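PDB 6MWY: Pre-mRNA-processing-splicing factor 8 from Cryptococcus gattii serotype B, which carries an intein, probably a self-splicing Hint-type element that excises itself from the host splicing factor and joins the flanking segments. Local coordinates for residues 57-62 with 68-73. Residues are numbered along the deposited sequence; the frame is centred on the assembly and turned at random.
Sequences SEILVE and DQLLGP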
loop_
_atom_site.group_PDB
_atom_site.type_symbol
_atom_site.label_atom_id
_atom_site.label_comp_id
_atom_site.label_asym_id
_atom_site.label_seq_id
_atom_site.Cartn_x
_atom_site.Cartn_y
_atom_site.Cartn_z
ATOM N N SER A 57 -17.741 -0.767 -0.761
ATOM C CA SER A 57 -17.642 -0.371 -2.157
ATOM C C SER A 57 -16.280 0.260 -2.433
ATOM O O SER A 57 -15.520 0.591 -1.519
ATOM C CB SER A 57 -18.768 0.595 -2.525
ATOM O OG SER A 57 -18.751 1.747 -1.706
ATOM N N GLU A 58 -15.973 0.424 -3.714
ATOM C CA GLU A 58 -14.658 0.900 -4.110
ATOM C C GLU A 58 -14.647 2.414 -4.291
ATOM O O GLU A 58 -15.686 3.063 -4.432
ATOM C CB GLU A 58 -14.202 0.220 -5.400
ATOM C CG GLU A 58 -14.060 -1.288 -5.297
ATOM C CD GLU A 58 -13.541 -1.898 -6.580
ATOM O OE1 GLU A 58 -13.283 -1.133 -7.532
ATOM O OE2 GLU A 58 -13.394 -3.137 -6.639
ATOM N N ILE A 59 -13.438 2.969 -4.274
ATOM C CA ILE A 59 -13.222 4.389 -4.522
ATOM C C ILE A 59 -11.809 4.572 -5.061
ATOM O O ILE A 59 -10.860 3.946 -4.577
ATOM C CB ILE A 59 -13.457 5.223 -3.247
ATOM C CG1 ILE A 59 -13.224 6.712 -3.518
ATOM C CG2 ILE A 59 -12.578 4.727 -2.104
ATOM C CD1 ILE A 59 -13.499 7.603 -2.322
ATOM N N LEU A 60 -11.657 5.407 -6.084
ATOM C CA LEU A 60 -10.325 5.704 -6.588
ATOM C C LEU A 60 -9.559 6.545 -5.574
ATOM O O LEU A 60 -10.136 7.387 -4.882
ATOM C CB LEU A 60 -10.411 6.429 -7.932
ATOM C CG LEU A 60 -10.914 5.603 -9.117
ATOM C CD1 LEU A 60 -10.920 6.438 -10.388
ATOM C CD2 LEU A 60 -10.063 4.356 -9.302
ATOM N N VAL A 61 -8.247 6.306 -5.482
ATOM C CA VAL A 61 -7.444 7.013 -4.488
ATOM C C VAL A 61 -7.381 8.500 -4.816
ATOM O O VAL A 61 -7.326 9.347 -3.916
ATOM C CB VAL A 61 -6.038 6.385 -4.374
ATOM C CG1 VAL A 61 -5.305 6.439 -5.707
ATOM C CG2 VAL A 61 -5.236 7.081 -3.287
ATOM N N GLU A 62 -7.410 8.846 -6.106
ATOM C CA GLU A 62 -7.429 10.253 -6.486
ATOM C C GLU A 62 -8.755 10.928 -6.160
ATOM O O GLU A 62 -8.819 12.162 -6.159
ATOM C CB GLU A 62 -7.110 10.405 -7.979
ATOM C CG GLU A 62 -8.136 9.803 -8.933
ATOM C CD GLU A 62 -7.746 8.423 -9.441
ATOM O OE1 GLU A 62 -7.113 7.656 -8.685
ATOM O OE2 GLU A 62 -8.077 8.106 -10.604
ATOM N N ASP A 68 -13.244 11.323 4.236
ATOM C CA ASP A 68 -13.846 10.133 3.651
ATOM C C ASP A 68 -13.606 8.915 4.536
ATOM O O ASP A 68 -12.616 8.834 5.271
ATOM C CB ASP A 68 -13.289 9.881 2.248
ATOM C CG ASP A 68 -14.004 10.693 1.182
ATOM O OD1 ASP A 68 -15.180 11.050 1.396
ATOM O OD2 ASP A 68 -13.392 10.968 0.127
ATOM N N GLN A 69 -14.526 7.957 4.456
ATOM C CA GLN A 69 -14.513 6.775 5.309
ATOM C C GLN A 69 -13.973 5.590 4.518
ATOM O O GLN A 69 -14.644 5.071 3.621
ATOM C CB GLN A 69 -15.911 6.490 5.852
ATOM C CG GLN A 69 -16.467 7.606 6.720
ATOM C CD GLN A 69 -15.576 7.909 7.908
ATOM O OE1 GLN A 69 -15.420 7.082 8.806
ATOM N NE2 GLN A 69 -14.978 9.096 7.914
ATOM N N LEU A 70 -12.762 5.165 4.859
ATOM C CA LEU A 70 -12.138 3.987 4.279
ATOM C C LEU A 70 -12.274 2.803 5.230
ATOM O O LEU A 70 -12.747 2.927 6.362
ATOM C CB LEU A 70 -10.664 4.257 3.966
ATOM C CG LEU A 70 -10.370 5.427 3.028
ATOM C CD1 LEU A 70 -8.885 5.480 2.699
ATOM C CD2 LEU A 70 -11.207 5.338 1.759
ATOM N N LEU A 71 -11.829 1.642 4.760
ATOM C CA LEU A 71 -11.946 0.394 5.500
ATOM C C LEU A 71 -10.577 -0.049 5.992
ATOM O O LEU A 71 -9.621 -0.116 5.211
ATOM C CB LEU A 71 -12.569 -0.697 4.628
ATOM C CG LEU A 71 -12.840 -2.031 5.323
ATOM C CD1 LEU A 71 -13.742 -1.832 6.529
ATOM C CD2 LEU A 71 -13.459 -3.010 4.342
ATOM N N GLY A 72 -10.488 -0.354 7.283
ATOM C CA GLY A 72 -9.263 -0.834 7.873
ATOM C C GLY A 72 -9.182 -2.346 7.850
ATOM O O GLY A 72 -10.158 -3.042 7.552
ATOM N N PRO A 73 -8.004 -2.889 8.172
ATOM C CA PRO A 73 -7.826 -4.349 8.132
ATOM C C PRO A 73 -8.600 -5.099 9.206
ATOM O O PRO A 73 -8.748 -6.322 9.087
ATOM C CB PRO A 73 -6.312 -4.521 8.318
ATOM C CG PRO A 73 -5.887 -3.290 9.056
ATOM C CD PRO A 73 -6.767 -2.184 8.548
#
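I59 and L70 make the apolar part of this contact. I59 CG2 lies 4.1 Å from L70 CD2, an ordinary van der Waals distance. The two side chains cross at about a right angle, and they meet through single methyl groups, not along their lengths. The CB of I59 is directed toward residues 68-73. L70 CG stands anti to its own carbonyl carbon (chi1 -58°). CD1 continues the extended chain, and the other branch, CD2, turns to the isoleucine. Both residues are buried. L70 also packs on F195 of strand 190-197, and I59 also touches R53.

No hydrogen bond joins the two segments, and the CA atoms of I59 and L70 are still 8.9 Å apart. The strands belong to different sheets. Strand 58-60 pairs antiparallel with 50-52, where I59 shares backbone hydrogen bonds with L51. Strand 69-71 is an edge strand of a four-stranded antiparallel sheet and pairs with 77-88, with backbone hydrogen bonding between L70 and R78. The contact therefore packs side chains between two sheets, as expected of the mostly beta Hint fold of inteins. Five residues, none in a helix or strand, connect the segments.

The other meeting is between an apolar and a polar group. I59 CG1 is anti to the backbone N (chi1 180°) and chi2 is also extended, which takes CD1 to the carboxylate of D68. I59 CD1 is 4.2 Å from D68 OD2, a loose touch. D68 OD2 accepts a hydrogen bond from the backbone N of Q65, in the connecting loop.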